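Local coordinates for protein erythrocyte binding antigen 140 (Plasmodium falciparum, PDB 4GF2) that probably binds a receptor on the host red cell surface during invasion, through an extracellular region built of two Duffy-binding-like domains, at residues A400-I411 with F473-W482; R344-T353 with H367-E375. The protein carries 3 engineered substitutions. All blocks are in the same frame, centred on the assembly; numbering follows the deposited sequence.

Contact 1 of 2, residues A400-I411 with F473-W482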
loop_
_atom_site.group_PDB
_atom_site.type_symbol
_atom_site.label_atom_id
_atom_site.label_comp_id
_atom_site.label_asym_id
_atom_site.label_seq_id
_atom_site.Cartn_x
_atom_site.Cartn_y
_atom_site.Cartn_z
ATOM N N ALA A 400 -19.191 -9.988 -7.770
ATOM C CA ALA A 400 -19.122 -11.373 -7.320
ATOM C C ALA A 400 -18.087 -12.171 -8.116
ATOM O O ALA A 400 -17.416 -13.046 -7.573
ATOM C CB ALA A 400 -20.486 -12.024 -7.428
ATOM N N ASP A 401 -17.965 -11.877 -9.407
ATOM C CA ASP A 401 -16.975 -12.552 -10.234
ATOM C C ASP A 401 -15.575 -12.197 -9.751
ATOM O O ASP A 401 -14.684 -13.047 -9.720
ATOM C CB ASP A 401 -17.129 -12.166 -11.705
ATOM C CG ASP A 401 -18.243 -12.925 -12.400
ATOM O OD1 ASP A 401 -18.673 -13.980 -11.886
ATOM O OD2 ASP A 401 -18.680 -12.472 -13.476
ATOM N N LEU A 402 -15.381 -10.938 -9.376
ATOM C CA LEU A 402 -14.090 -10.500 -8.865
ATOM C C LEU A 402 -13.758 -11.277 -7.605
ATOM O O LEU A 402 -12.636 -11.758 -7.438
ATOM C CB LEU A 402 -14.104 -9.003 -8.571
ATOM C CG LEU A 402 -14.115 -8.098 -9.801
ATOM C CD1 LEU A 402 -14.425 -6.662 -9.409
ATOM C CD2 LEU A 402 -12.785 -8.178 -10.523
ATOM N N ALA A 403 -14.748 -11.405 -6.726
ATOM C CA ALA A 403 -14.589 -12.165 -5.499
ATOM C C ALA A 403 -14.152 -13.596 -5.810
ATOM O O ALA A 403 -13.262 -14.140 -5.155
ATOM C CB ALA A 403 -15.889 -12.173 -4.722
ATOM N N ASP A 404 -14.784 -14.199 -6.810
ATOM C CA ASP A 404 -14.466 -15.573 -7.188
ATOM C C ASP A 404 -13.065 -15.689 -7.769
ATOM O O ASP A 404 -12.418 -16.732 -7.649
ATOM C CB ASP A 404 -15.486 -16.095 -8.198
ATOM C CG ASP A 404 -16.672 -16.759 -7.531
ATOM O OD1 ASP A 404 -16.446 -17.611 -6.649
ATOM O OD2 ASP A 404 -17.825 -16.428 -7.882
ATOM N N ILE A 405 -12.601 -14.617 -8.399
ATOM C CA ILE A 405 -11.284 -14.610 -9.022
ATOM C C ILE A 405 -10.204 -14.489 -7.948
ATOM O O ILE A 405 -9.195 -15.190 -7.989
ATOM C CB ILE A 405 -11.176 -13.468 -10.053
ATOM C CG1 ILE A 405 -11.961 -13.836 -11.314
ATOM C CG2 ILE A 405 -9.726 -13.187 -10.413
ATOM C CD1 ILE A 405 -12.085 -12.710 -12.314
ATOM N N ILE A 406 -10.438 -13.609 -6.979
ATOM C CA ILE A 406 -9.525 -13.425 -5.859
ATOM C C ILE A 406 -9.506 -14.655 -4.953
ATOM O O ILE A 406 -8.449 -15.070 -4.478
ATOM C CB ILE A 406 -9.927 -12.207 -5.009
ATOM C CG1 ILE A 406 -9.842 -10.921 -5.835
ATOM C CG2 ILE A 406 -9.051 -12.107 -3.770
ATOM C CD1 ILE A 406 -8.477 -10.649 -6.436
ATOM N N LYS A 407 -10.679 -15.226 -4.704
ATOM C CA LYS A 407 -10.779 -16.407 -3.854
ATOM C C LYS A 407 -10.184 -17.634 -4.545
ATOM O O LYS A 407 -9.797 -18.599 -3.890
ATOM C CB LYS A 407 -12.239 -16.672 -3.467
ATOM C CG LYS A 407 -12.801 -15.693 -2.437
ATOM C CD LYS A 407 -14.291 -15.924 -2.177
ATOM C CE LYS A 407 -14.551 -17.332 -1.660
ATOM N NZ LYS A 407 -15.962 -17.527 -1.224
ATOM N N GLY A 408 -10.111 -17.590 -5.871
ATOM C CA GLY A 408 -9.595 -18.704 -6.645
ATOM C C GLY A 408 -10.661 -19.735 -6.971
ATOM O O GLY A 408 -10.349 -20.859 -7.350
ATOM N N SER A 409 -11.925 -19.355 -6.824
ATOM C CA SER A 409 -13.026 -20.270 -7.099
ATOM C C SER A 409 -13.632 -19.998 -8.471
ATOM O O SER A 409 -14.489 -20.749 -8.932
ATOM C CB SER A 409 -14.104 -20.146 -6.025
ATOM O OG SER A 409 -14.619 -18.829 -5.986
ATOM N N ASP A 410 -13.184 -18.922 -9.116
ATOM C CA ASP A 410 -13.656 -18.580 -10.456
ATOM C C ASP A 410 -13.502 -19.757 -11.412
ATOM O O ASP A 410 -12.463 -20.411 -11.446
ATOM C CB ASP A 410 -12.897 -17.371 -11.004
ATOM C CG ASP A 410 -13.237 -17.081 -12.455
ATOM O OD1 ASP A 410 -14.379 -16.649 -12.724
ATOM O OD2 ASP A 410 -12.363 -17.284 -13.328
ATOM N N ILE A 411 -14.543 -20.009 -12.197
ATOM C CA ILE A 411 -14.583 -21.170 -13.076
ATOM C C ILE A 411 -13.671 -21.038 -14.300
ATOM O O ILE A 411 -13.144 -22.036 -14.795
ATOM C CB ILE A 411 -16.024 -21.434 -13.561
ATOM C CG1 ILE A 411 -16.891 -21.908 -12.394
ATOM C CG2 ILE A 411 -16.039 -22.475 -14.675
ATOM C CD1 ILE A 411 -18.354 -22.070 -12.742
ATOM N N PHE A 473 -24.981 -12.289 -2.105
ATOM C CA PHE A 473 -24.950 -12.633 -3.519
ATOM C C PHE A 473 -23.597 -13.222 -3.908
ATOM O O PHE A 473 -23.523 -14.191 -4.665
ATOM C CB PHE A 473 -25.252 -11.399 -4.369
ATOM C CG PHE A 473 -25.357 -11.690 -5.835
ATOM C CD1 PHE A 473 -26.373 -12.494 -6.322
ATOM C CD2 PHE A 473 -24.444 -11.154 -6.730
ATOM C CE1 PHE A 473 -26.475 -12.762 -7.670
ATOM C CE2 PHE A 473 -24.540 -11.418 -8.079
ATOM C CZ PHE A 473 -25.557 -12.222 -8.553
ATOM N N GLN A 474 -22.530 -12.638 -3.374
ATOM C CA GLN A 474 -21.177 -13.085 -3.681
ATOM C C GLN A 474 -20.915 -14.492 -3.146
ATOM O O GLN A 474 -20.047 -15.202 -3.651
ATOM C CB GLN A 474 -20.156 -12.101 -3.104
ATOM C CG GLN A 474 -18.707 -12.522 -3.287
ATOM C CD GLN A 474 -18.069 -12.997 -1.992
ATOM O OE1 GLN A 474 -18.311 -12.431 -0.923
ATOM N NE2 GLN A 474 -17.249 -14.042 -2.082
ATOM N N LYS A 475 -21.667 -14.891 -2.126
ATOM C CA LYS A 475 -21.497 -16.213 -1.529
ATOM C C LYS A 475 -22.182 -17.314 -2.340
ATOM O O LYS A 475 -21.951 -18.498 -2.100
ATOM C CB LYS A 475 -22.029 -16.228 -0.091
ATOM C CG LYS A 475 -21.229 -15.376 0.881
ATOM C CD LYS A 475 -21.455 -15.824 2.318
ATOM C CE LYS A 475 -20.644 -14.999 3.308
ATOM N NZ LYS A 475 -21.252 -13.667 3.577
ATOM N N ILE A 476 -23.022 -16.927 -3.295
ATOM C CA ILE A 476 -23.732 -17.896 -4.126
ATOM C C ILE A 476 -22.815 -18.468 -5.202
ATOM O O ILE A 476 -22.156 -17.714 -5.918
ATOM C CB ILE A 476 -24.948 -17.255 -4.814
ATOM C CG1 ILE A 476 -26.004 -16.880 -3.773
ATOM C CG2 ILE A 476 -25.544 -18.206 -5.845
ATOM C CD1 ILE A 476 -27.233 -16.227 -4.358
ATOM N N PRO A 477 -22.776 -19.805 -5.324
ATOM C CA PRO A 477 -21.966 -20.445 -6.363
ATOM C C PRO A 477 -22.041 -19.697 -7.688
ATOM O O PRO A 477 -23.127 -19.390 -8.182
ATOM C CB PRO A 477 -22.594 -21.831 -6.478
ATOM C CG PRO A 477 -23.053 -22.125 -5.096
ATOM C CD PRO A 477 -23.492 -20.800 -4.507
ATOM N N GLN A 478 -20.874 -19.399 -8.243
ATOM C CA GLN A 478 -20.768 -18.596 -9.453
ATOM C C GLN A 478 -21.710 -19.083 -10.556
ATOM O O GLN A 478 -22.472 -18.298 -11.115
ATOM C CB GLN A 478 -19.323 -18.615 -9.946
ATOM C CG GLN A 478 -19.039 -17.675 -11.093
ATOM C CD GLN A 478 -17.562 -17.601 -11.407
ATOM O OE1 GLN A 478 -16.885 -18.626 -11.487
ATOM N NE2 GLN A 478 -17.047 -16.388 -11.566
ATOM N N PHE A 479 -21.657 -20.374 -10.868
ATOM C CA PHE A 479 -22.487 -20.930 -11.932
ATOM C C PHE A 479 -23.962 -20.596 -11.745
ATOM O O PHE A 479 -24.663 -20.288 -12.709
ATOM C CB PHE A 479 -22.335 -22.445 -12.010
ATOM C CG PHE A 479 -23.407 -23.106 -12.822
ATOM C CD1 PHE A 479 -23.424 -22.979 -14.200
ATOM C CD2 PHE A 479 -24.406 -23.844 -12.209
ATOM C CE1 PHE A 479 -24.411 -23.583 -14.952
ATOM C CE2 PHE A 479 -25.395 -24.450 -12.954
ATOM C CZ PHE A 479 -25.398 -24.319 -14.327
ATOM N N LEU A 480 -24.433 -20.678 -10.506
ATOM C CA LEU A 480 -25.825 -20.376 -10.202
ATOM C C LEU A 480 -26.128 -18.910 -10.498
ATOM O O LEU A 480 -27.205 -18.579 -10.997
ATOM C CB LEU A 480 -26.143 -20.706 -8.741
ATOM C CG LEU A 480 -26.144 -22.195 -8.382
ATOM C CD1 LEU A 480 -26.328 -22.395 -6.884
ATOM C CD2 LEU A 480 -27.228 -22.932 -9.149
ATOM N N ARG A 481 -25.174 -18.034 -10.198
ATOM C CA ARG A 481 -25.343 -16.618 -10.484
ATOM C C ARG A 481 -25.388 -16.398 -11.987
ATOM O O ARG A 481 -26.171 -15.587 -12.481
ATOM C CB ARG A 481 -24.206 -15.803 -9.876
ATOM C CG ARG A 481 -24.025 -16.009 -8.382
ATOM C CD ARG A 481 -23.136 -14.934 -7.782
ATOM N NE ARG A 481 -21.954 -14.662 -8.600
ATOM C CZ ARG A 481 -20.747 -15.189 -8.403
ATOM N NH1 ARG A 481 -20.528 -16.040 -7.406
ATOM N NH2 ARG A 481 -19.748 -14.859 -9.210
ATOM N N TRP A 482 -24.548 -17.129 -12.712
ATOM C CA TRP A 482 -24.461 -16.984 -14.158
ATOM C C TRP A 482 -25.706 -17.527 -14.835
ATOM O O TRP A 482 -26.233 -16.914 -15.759
ATOM C CB TRP A 482 -23.220 -17.698 -14.695
ATOM C CG TRP A 482 -21.956 -17.014 -14.323
ATOM C CD1 TRP A 482 -21.830 -15.839 -13.636
ATOM C CD2 TRP A 482 -20.625 -17.451 -14.621
ATOM N NE1 TRP A 482 -20.503 -15.521 -13.486
ATOM C CE2 TRP A 482 -19.745 -16.494 -14.082
ATOM C CE3 TRP A 482 -20.096 -18.558 -15.289
ATOM C CZ2 TRP A 482 -18.365 -16.614 -14.188
ATOM C CZ3 TRP A 482 -18.726 -18.674 -15.393
ATOM C CH2 TRP A 482 -17.875 -17.707 -14.847
HETATM O O HOH W 1 -21.594 -13.146 -10.847
HETATM O O HOH W 2 -18.255 -19.661 -6.694
#

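Contact 2 of 2, residues R344-T353 with H367-E375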
loop_
_atom_site.group_PDB
_atom_site.type_symbol
_atom_site.label_atom_id
_atom_site.label_comp_id
_atom_site.label_asym_id
_atom_site.label_seq_id
_atom_site.Cartn_x
_atom_site.Cartn_y
_atom_site.Cartn_z
ATOM N N ARG A 344 -20.305 -10.597 -20.111
ATOM C CA ARG A 344 -19.820 -9.657 -19.114
ATOM C C ARG A 344 -18.539 -10.174 -18.454
ATOM O O ARG A 344 -17.616 -9.409 -18.194
ATOM C CB ARG A 344 -20.910 -9.422 -18.063
ATOM C CG ARG A 344 -20.529 -8.471 -16.939
ATOM C CD ARG A 344 -21.493 -8.605 -15.767
ATOM N NE ARG A 344 -21.678 -10.004 -15.391
ATOM C CZ ARG A 344 -20.771 -10.740 -14.756
ATOM N NH1 ARG A 344 -19.598 -10.218 -14.408
ATOM N NH2 ARG A 344 -21.035 -12.006 -14.472
ATOM N N ARG A 345 -18.481 -11.477 -18.194
ATOM C CA ARG A 345 -17.306 -12.081 -17.569
ATOM C C ARG A 345 -16.139 -12.159 -18.549
ATOM O O ARG A 345 -14.978 -12.024 -18.161
ATOM C CB ARG A 345 -17.645 -13.474 -17.038
ATOM C CG ARG A 345 -16.439 -14.288 -16.569
ATOM C CD ARG A 345 -15.729 -13.638 -15.394
ATOM N NE ARG A 345 -14.544 -14.396 -14.990
ATOM C CZ ARG A 345 -13.333 -14.245 -15.516
ATOM N NH1 ARG A 345 -13.117 -13.360 -16.480
ATOM N NH2 ARG A 345 -12.327 -14.982 -15.076
ATOM N N GLN A 346 -16.458 -12.380 -19.819
ATOM C CA GLN A 346 -15.453 -12.476 -20.869
ATOM C C GLN A 346 -14.754 -11.143 -21.098
ATOM O O GLN A 346 -13.633 -11.104 -21.597
ATOM C CB GLN A 346 -16.102 -12.925 -22.181
ATOM C CG GLN A 346 -16.757 -14.292 -22.124
ATOM C CD GLN A 346 -17.504 -14.633 -23.400
ATOM O OE1 GLN A 346 -17.056 -14.314 -24.500
ATOM N NE2 GLN A 346 -18.651 -15.283 -23.256
ATOM N N THR A 347 -15.430 -10.054 -20.747
ATOM C CA THR A 347 -14.910 -8.714 -21.002
ATOM C C THR A 347 -14.646 -7.941 -19.708
ATOM O O THR A 347 -14.489 -6.724 -19.729
ATOM C CB THR A 347 -15.883 -7.905 -21.874
ATOM O OG1 THR A 347 -17.086 -7.645 -21.142
ATOM C CG2 THR A 347 -16.220 -8.669 -23.149
ATOM N N LEU A 348 -14.596 -8.657 -18.589
ATOM C CA LEU A 348 -14.337 -8.053 -17.283
ATOM C C LEU A 348 -12.980 -7.348 -17.235
ATOM O O LEU A 348 -11.969 -7.891 -17.674
ATOM C CB LEU A 348 -14.392 -9.137 -16.204
ATOM C CG LEU A 348 -14.080 -8.736 -14.763
ATOM C CD1 LEU A 348 -15.168 -7.850 -14.198
ATOM C CD2 LEU A 348 -13.899 -9.975 -13.907
ATOM N N CYS A 349 -12.967 -6.135 -16.691
ATOM C CA CYS A 349 -11.738 -5.360 -16.581
ATOM C C CYS A 349 -10.896 -5.793 -15.387
ATOM O O CYS A 349 -11.313 -5.663 -14.238
ATOM C CB CYS A 349 -12.056 -3.869 -16.470
ATOM S SG CYS A 349 -10.627 -2.849 -16.046
ATOM N N LEU A 350 -9.706 -6.309 -15.678
ATOM C CA LEU A 350 -8.751 -6.689 -14.647
ATOM C C LEU A 350 -7.425 -5.949 -14.808
ATOM O O LEU A 350 -6.593 -5.946 -13.908
ATOM C CB LEU A 350 -8.509 -8.197 -14.692
ATOM C CG LEU A 350 -9.736 -9.064 -14.400
ATOM C CD1 LEU A 350 -9.389 -10.531 -14.578
ATOM C CD2 LEU A 350 -10.264 -8.804 -12.996
ATOM N N GLY A 351 -7.228 -5.321 -15.960
ATOM C CA GLY A 351 -6.006 -4.583 -16.212
ATOM C C GLY A 351 -4.786 -5.478 -16.285
ATOM O O GLY A 351 -4.895 -6.700 -16.398
ATOM N N ARG A 352 -3.618 -4.856 -16.197
ATOM C CA ARG A 352 -2.350 -5.544 -16.378
ATOM C C ARG A 352 -1.967 -6.283 -15.104
ATOM O O ARG A 352 -1.065 -5.865 -14.374
ATOM C CB ARG A 352 -1.276 -4.528 -16.759
ATOM C CG ARG A 352 -1.699 -3.630 -17.909
ATOM C CD ARG A 352 -0.799 -2.424 -18.061
ATOM N NE ARG A 352 -1.446 -1.370 -18.838
ATOM C CZ ARG A 352 -1.561 -1.373 -20.163
ATOM N NH1 ARG A 352 -1.074 -2.378 -20.882
ATOM N NH2 ARG A 352 -2.167 -0.365 -20.775
ATOM N N THR A 353 -2.662 -7.386 -14.845
ATOM C CA THR A 353 -2.464 -8.156 -13.621
ATOM C C THR A 353 -1.109 -8.862 -13.600
ATOM O O THR A 353 -0.610 -9.225 -12.536
ATOM C CB THR A 353 -3.578 -9.203 -13.436
ATOM O OG1 THR A 353 -3.606 -10.082 -14.567
ATOM C CG2 THR A 353 -4.934 -8.527 -13.295
ATOM N N HIS A 367 -4.302 -2.030 -7.174
ATOM C CA HIS A 367 -4.668 -2.541 -8.489
ATOM C C HIS A 367 -6.091 -3.095 -8.517
ATOM O O HIS A 367 -6.836 -2.869 -9.471
ATOM C CB HIS A 367 -3.706 -3.634 -8.945
ATOM C CG HIS A 367 -4.046 -4.201 -10.287
ATOM N ND1 HIS A 367 -3.384 -3.831 -11.439
ATOM C CD2 HIS A 367 -4.996 -5.089 -10.667
ATOM C CE1 HIS A 367 -3.907 -4.474 -12.470
ATOM N NE2 HIS A 367 -4.887 -5.242 -12.028
ATOM N N LEU A 368 -6.462 -3.835 -7.480
ATOM C CA LEU A 368 -7.780 -4.452 -7.435
ATOM C C LEU A 368 -8.869 -3.391 -7.424
ATOM O O LEU A 368 -9.858 -3.491 -8.147
ATOM C CB LEU A 368 -7.908 -5.338 -6.201
ATOM C CG LEU A 368 -9.292 -5.953 -6.012
ATOM C CD1 LEU A 368 -9.667 -6.754 -7.245
ATOM C CD2 LEU A 368 -9.327 -6.818 -4.764
ATOM N N LEU A 369 -8.683 -2.370 -6.600
ATOM C CA LEU A 369 -9.654 -1.296 -6.501
ATOM C C LEU A 369 -9.754 -0.552 -7.828
ATOM O O LEU A 369 -10.829 -0.090 -8.211
ATOM C CB LEU A 369 -9.267 -0.341 -5.374
ATOM C CG LEU A 369 -9.255 -0.976 -3.982
ATOM C CD1 LEU A 369 -8.638 -0.030 -2.965
ATOM C CD2 LEU A 369 -10.661 -1.364 -3.564
ATOM N N GLY A 370 -8.631 -0.437 -8.529
ATOM C CA GLY A 370 -8.615 0.211 -9.827
ATOM C C GLY A 370 -9.494 -0.535 -10.808
ATOM O O GLY A 370 -10.373 0.042 -11.454
ATOM N N ALA A 371 -9.262 -1.836 -10.916
ATOM C CA ALA A 371 -10.057 -2.674 -11.797
ATOM C C ALA A 371 -11.537 -2.580 -11.431
ATOM O O ALA A 371 -12.398 -2.486 -12.308
ATOM C CB ALA A 371 -9.578 -4.110 -11.721
ATOM N N SER A 372 -11.827 -2.604 -10.135
ATOM C CA SER A 372 -13.203 -2.557 -9.653
ATOM C C SER A 372 -13.884 -1.256 -10.060
ATOM O O SER A 372 -15.053 -1.247 -10.463
ATOM C CB SER A 372 -13.238 -2.697 -8.132
ATOM O OG SER A 372 -12.723 -3.951 -7.720
ATOM N N ILE A 373 -13.151 -0.155 -9.950
ATOM C CA ILE A 373 -13.698 1.147 -10.302
ATOM C C ILE A 373 -14.021 1.224 -11.795
ATOM O O ILE A 373 -15.135 1.581 -12.176
ATOM C CB ILE A 373 -12.745 2.281 -9.885
ATOM C CG1 ILE A 373 -12.798 2.457 -8.367
ATOM C CG2 ILE A 373 -13.122 3.591 -10.565
ATOM C CD1 ILE A 373 -11.740 3.376 -7.810
ATOM N N TYR A 374 -13.059 0.869 -12.639
ATOM C CA TYR A 374 -13.266 0.939 -14.081
ATOM C C TYR A 374 -14.360 -0.017 -14.536
ATOM O O TYR A 374 -15.177 0.331 -15.384
ATOM C CB TYR A 374 -11.960 0.677 -14.833
ATOM C CG TYR A 374 -10.937 1.763 -14.601
ATOM C CD1 TYR A 374 -11.203 3.074 -14.964
ATOM C CD2 TYR A 374 -9.715 1.481 -14.004
ATOM C CE1 TYR A 374 -10.278 4.078 -14.747
ATOM C CE2 TYR A 374 -8.785 2.478 -13.777
ATOM C CZ TYR A 374 -9.075 3.774 -14.151
ATOM O OH TYR A 374 -8.150 4.765 -13.932
ATOM N N GLU A 375 -14.391 -1.217 -13.970
ATOM C CA GLU A 375 -15.455 -2.153 -14.299
ATOM C C GLU A 375 -16.805 -1.498 -14.024
ATOM O O GLU A 375 -17.714 -1.560 -14.848
ATOM C CB GLU A 375 -15.319 -3.444 -13.494
ATOM C CG GLU A 375 -16.446 -4.445 -13.723
ATOM C CD GLU A 375 -16.495 -4.967 -15.147
ATOM O OE1 GLU A 375 -15.567 -4.670 -15.930
ATOM O OE2 GLU A 375 -17.459 -5.688 -15.485
HETATM O O HOH W 3 -17.670 -6.695 -18.230
#

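Contact 1 of 2, residues A400-I411 with F473-W482
Arg481 lays the flat end of its side chain between the two segments and points both terminal nitrogens at one oxygen of Asp404. Arg481 NH1 and NH2 each stand 2.8 Å from Asp404 OD2, which lies in the guanidinium plane, and the carboxylate is turned only 15° from it. The fork therefore closes end-on over a single atom. Ala400 CB rests on one face of the guanidinium and Gln478 CA on the opposite face, so the group is sandwiched as well as bonded. NH1 also donates to the carbonyl of Ile476, just before the helix that carries Arg481, which helps fix its rotation.

Beside this pair, Asp401 OD1 gathers several donors. Trp482 NE1 reaches the syn lone pair of Asp401 OD1 at 2.9 Å, while Gln478 NE2 comes from above the carboxylate plane in a straighter bond; Arg481 NH2 adds a weak one. The other oxygen, OD2, is held in a salt bridge by Arg344. Gln478, with CG anti to its backbone N (chi1 -172°) and the chain extended beyond, brings its amide to the turn that follows helix 388-407. There Gln478 NE2 also donates to Asp410 OD1 at 2.9 Å, and Gln478 OE1 accepts from Ile411 N at 2.8 Å. The amide is thus used at both ends; the helix ends at Gly408, with positive phi, and the chain beyond it carries Asp410 and Ile411 to the amide. Ile411 CD1 touches Phe479 CB at 4.1 Å.

Packing is looser toward Lys407, whose partly exposed side chain brings CD to 3.5 Å from Gln474 NE2. Within the helical Duffy-binding-like domain, the 400-407 part of helix 388-407 runs nearly antiparallel to 478-482, at 159°, with helix 435-457 packed against Leu402, Ala403 and Ile406, and helix 343-346 against Trp482.

Contact 2 of 2, residues R344-T353 with H367-E375
Glu375 reaches from its helix to the extended chain that follows helix 343-346, and its carboxylate receives the backbone N-H of Cys349. Its CB leaves the helix toward that chain, with CG anti to the backbone N (chi1 177°); Glu375 CG then passes Leu348 CD1 at 3.7 Å. The chain bends at chi2, 64°, and Leu348 CD1 lies against Glu375 CD at 3.3 Å, the leucine crossing the glutamate at about a right angle. At the tip the two oxygens part company. Glu375 OE1 accepts from Cys349 N at 3.1 Å, the bond nearly straight at 169° although the donor stands above the carboxylate plane, and it also meets Lys319 in a salt bridge. OE2 is hydrogen-bonded to Ser398 OG and accepts from a water, which donates to Arg344 O as well and accepts from Thr347 OG1. The buried carboxylate is therefore well supplied with partners, and the water ties it to the end of helix 343-346.

In this disulfide-rich helical Duffy-binding-like domain Cys349 is bonded to Cys316, and Cys349 SG sits 4.0 Å from Tyr374 CB on helix 361-382. One turn back from Glu375 along that helix, Ala371 CB meets the loop, 3.4 Å from Cys349 O and close to Leu350 CA.

A further turn back, His367 donates from NE2 to Leu350 O at 2.6 Å. The donor lies almost in line with the carbonyl, whose oxygen is tilted a little from the ring plane. Gly351, at positive phi, lets the chain swing past the ring edge, and Arg352 forms an inverse gamma turn there. Thr353 brings its CG2 methyl to 3.5 Å from His367 NE2, crossing the imidazole side chain at about a right angle.

Both contacts lie in the second of the chain's two Duffy-binding-like domains, their centres about 15 Å apart. They come in series: contact 2 closes at residue 375, before contact 1 opens at residue 400, and helices 361-382 and 388-407 follow each other directly. Segment 344-353 of contact 2 joins it to contact 1. Arg344 NH2 meets Asp401 OD2 at 2.6 Å and Arg345 NH2 meets Asp410 OD2 at 2.9 Å, two salt bridges, while Leu350 packs on Leu402. Salt bridges and apolar packing thus connect helix 361-382, segment 344-353, helix 388-407 and the start of helix 478-508 within the domain.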